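Local coordinates for protein scyllo-inosose 3-dehydrogenase (Thermotoga maritima, PDB 3IP1) that catalyses the NAD(+)-dependent oxidation of scyllo-inosose to 3-dehydro-scyllo-inosose as a zinc-dependent dehydrogenase, probably within a myo-inositol degradation pathway, at residues 197-202 / 223-228. Residues are numbered along the deposited sequence; the frame is centred on the assembly and turned at random.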
ATOM      1  N   THR A 197       2.112  24.575  -2.803  1.00 23.44           N
ATOM      2  CA  THR A 197       2.786  23.661  -1.878  1.00 23.60           C
ATOM      3  C   THR A 197       2.086  22.300  -1.932  1.00 23.19           C
ATOM      4  O   THR A 197       2.741  21.250  -1.839  1.00 23.04           O
ATOM      5  CB  THR A 197       2.842  24.227  -0.416  1.00 24.15           C
ATOM      6  OG1 THR A 197       3.529  25.498  -0.418  1.00 24.74           O
ATOM      7  CG2 THR A 197       3.576  23.249   0.544  1.00 23.43           C
ATOM      8  N   SER A 198       0.762  22.339  -2.135  1.00 22.15           N
ATOM      9  CA  SER A 198      -0.068  21.131  -2.224  1.00 21.34           C
ATOM     10  C   SER A 198       0.122  20.386  -3.529  1.00 21.42           C
ATOM     11  O   SER A 198      -0.052  19.167  -3.574  1.00 21.41           O
ATOM     12  CB  SER A 198      -1.555  21.487  -2.033  1.00 21.61           C
ATOM     13  OG  SER A 198      -1.780  21.979  -0.715  1.00 19.92           O
ATOM     14  N   VAL A 199       0.456  21.112  -4.597  1.00 21.18           N
ATOM     15  CA  VAL A 199       0.857  20.473  -5.848  1.00 20.93           C
ATOM     16  C   VAL A 199       2.098  19.593  -5.603  1.00 21.63           C
ATOM     17  O   VAL A 199       2.116  18.424  -5.996  1.00 21.88           O
ATOM     18  CB  VAL A 199       1.145  21.518  -6.968  1.00 21.32           C
ATOM     19  CG1 VAL A 199       1.861  20.867  -8.159  1.00 18.64           C
ATOM     20  CG2 VAL A 199      -0.163  22.218  -7.431  1.00 19.80           C
ATOM     21  N   ALA A 200       3.128  20.168  -4.980  1.00 21.18           N
ATOM     22  CA  ALA A 200       4.337  19.441  -4.599  1.00 22.26           C
ATOM     23  C   ALA A 200       3.999  18.288  -3.653  1.00 22.12           C
ATOM     24  O   ALA A 200       4.481  17.166  -3.817  1.00 22.46           O
ATOM     25  CB  ALA A 200       5.336  20.388  -3.922  1.00 21.64           C
ATOM     26  N   TYR A 201       3.158  18.574  -2.668  1.00 21.80           N
ATOM     27  CA  TYR A 201       2.786  17.559  -1.684  1.00 21.99           C
ATOM     28  C   TYR A 201       2.106  16.367  -2.355  1.00 21.87           C
ATOM     29  O   TYR A 201       2.471  15.234  -2.088  1.00 21.25           O
ATOM     30  CB  TYR A 201       1.890  18.170  -0.601  1.00 21.28           C
ATOM     31  CG  TYR A 201       1.681  17.314   0.634  1.00 22.39           C
ATOM     32  CD1 TYR A 201       0.844  16.193   0.600  1.00 23.23           C
ATOM     33  CD2 TYR A 201       2.281  17.657   1.860  1.00 22.63           C
ATOM     34  CE1 TYR A 201       0.628  15.407   1.750  1.00 22.54           C
ATOM     35  CE2 TYR A 201       2.064  16.903   3.007  1.00 22.37           C
ATOM     36  CZ  TYR A 201       1.239  15.768   2.944  1.00 23.44           C
ATOM     37  OH  TYR A 201       1.019  15.001   4.069  1.00 22.33           O
ATOM     38  N   ASN A 202       1.130  16.639  -3.221  1.00 22.21           N
ATOM     39  CA  ASN A 202       0.438  15.589  -3.977  1.00 23.45           C
ATOM     40  C   ASN A 202       1.439  14.782  -4.809  1.00 23.76           C
ATOM     41  O   ASN A 202       1.356  13.559  -4.901  1.00 23.86           O
ATOM     42  CB  ASN A 202      -0.626  16.209  -4.892  1.00 23.45           C
ATOM     43  CG  ASN A 202      -1.451  15.160  -5.653  1.00 25.74           C
ATOM     44  OD1 ASN A 202      -2.201  14.386  -5.058  1.00 27.18           O
ATOM     45  ND2 ASN A 202      -1.341  15.166  -6.984  1.00 26.26           N
ATOM     46  N   GLY A 223      11.925  25.891  -9.088  1.00 28.85           N
ATOM     47  CA  GLY A 223      10.769  26.787  -9.057  1.00 29.05           C
ATOM     48  C   GLY A 223       9.957  26.520  -7.790  1.00 29.06           C
ATOM     49  O   GLY A 223      10.327  25.658  -6.984  1.00 29.17           O
ATOM     50  N   PRO A 224       8.847  27.246  -7.591  1.00 28.77           N
ATOM     51  CA  PRO A 224       8.104  27.066  -6.339  1.00 28.35           C
ATOM     52  C   PRO A 224       7.684  25.611  -6.047  1.00 28.08           C
ATOM     53  O   PRO A 224       7.737  25.178  -4.880  1.00 27.39           O
ATOM     54  CB  PRO A 224       6.892  27.978  -6.522  1.00 29.00           C
ATOM     55  CG  PRO A 224       7.425  29.091  -7.409  1.00 28.62           C
ATOM     56  CD  PRO A 224       8.283  28.340  -8.411  1.00 29.05           C
ATOM     57  N   ILE A 225       7.320  24.850  -7.075  1.00 27.69           N
ATOM     58  CA  ILE A 225       6.995  23.442  -6.828  1.00 28.38           C
ATOM     59  C   ILE A 225       8.182  22.629  -6.311  1.00 27.56           C
ATOM     60  O   ILE A 225       8.075  21.955  -5.279  1.00 26.91           O
ATOM     61  CB  ILE A 225       6.314  22.755  -8.028  1.00 28.61           C
ATOM     62  CG1 ILE A 225       4.912  23.354  -8.224  1.00 29.99           C
ATOM     63  CG2 ILE A 225       6.241  21.220  -7.791  1.00 29.11           C
ATOM     64  CD1 ILE A 225       4.360  23.142  -9.633  1.00 31.27           C
ATOM     65  N   GLY A 226       9.315  22.715  -7.001  1.00 27.60           N
ATOM     66  CA  GLY A 226      10.556  22.074  -6.515  1.00 26.89           C
ATOM     67  C   GLY A 226      10.967  22.560  -5.125  1.00 26.66           C
ATOM     68  O   GLY A 226      11.404  21.778  -4.293  1.00 26.70           O
ATOM     69  N   LEU A 227      10.803  23.853  -4.863  1.00 26.11           N
ATOM     70  CA  LEU A 227      11.127  24.412  -3.554  1.00 25.74           C
ATOM     71  C   LEU A 227      10.218  23.901  -2.418  1.00 25.33           C
ATOM     72  O   LEU A 227      10.689  23.672  -1.315  1.00 24.96           O
ATOM     73  CB  LEU A 227      11.117  25.942  -3.616  1.00 25.83           C
ATOM     74  CG  LEU A 227      12.289  26.564  -4.391  1.00 27.36           C
ATOM     75  CD1 LEU A 227      12.227  28.107  -4.394  1.00 28.32           C
ATOM     76  CD2 LEU A 227      13.634  26.075  -3.845  1.00 26.45           C
ATOM     77  N   ALA A 228       8.924  23.742  -2.694  1.00 24.62           N
ATOM     78  CA  ALA A 228       7.991  23.164  -1.732  1.00 24.57           C
ATOM     79  C   ALA A 228       8.369  21.725  -1.455  1.00 24.96           C
ATOM     80  O   ALA A 228       8.405  21.304  -0.287  1.00 25.76           O
ATOM     81  CB  ALA A 228       6.557  23.249  -2.252  1.00 23.82           C
TER
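Ala-200 and Ala-228 face each other across the helix pair with their methyls only 3.5 Å apart (CB to CB), and this meeting of two small side chains is consistent with the close spacing: the segment axes approach to 8.0 Å and cross at -61°. The CB of Ala-228 also sits 3.8 Å from CA of Thr-197, so it bears on the neighbouring backbone as well as on a methyl. In return, the methyl of Ala-200 lies 3.4 Å from the carbonyl O of Ile-225, a van der Waals approach to main chain rather than a polar bond.

Ile-225 spreads its two branches over different partners. With chi1 at -68°, CG2 stands anti to the backbone N and rests 4.1 Å from CB of Ala-200, while the CG1 arm reaches Val-199, where its CD1 meets CG1 of Val-199 at 3.7 Å. These two branched side chains pass at a slant, each offering methyl carbon to the other. Thr-197 meets Ala-228 chiefly through its CA, its CG2 and OG1 lying about equally far from that CB; OG1 is hydrogen-bonded to the carbonyl O of Leu-193, just ahead of helix 194-207.

Gly-223, at the N-cap, and Gly-226 fit the GxGxxG pattern of a Rossmann dinucleotide fold, and Ile-225 is a probable NAD(+)-binding residue. Near Val-199, Glu-195 joins His-97 and Glu-98 in binding cadmium at the first zinc site. With no hydrogen bond between the segments, their direct hold depends on methyl groups fitting against one another and against main chain.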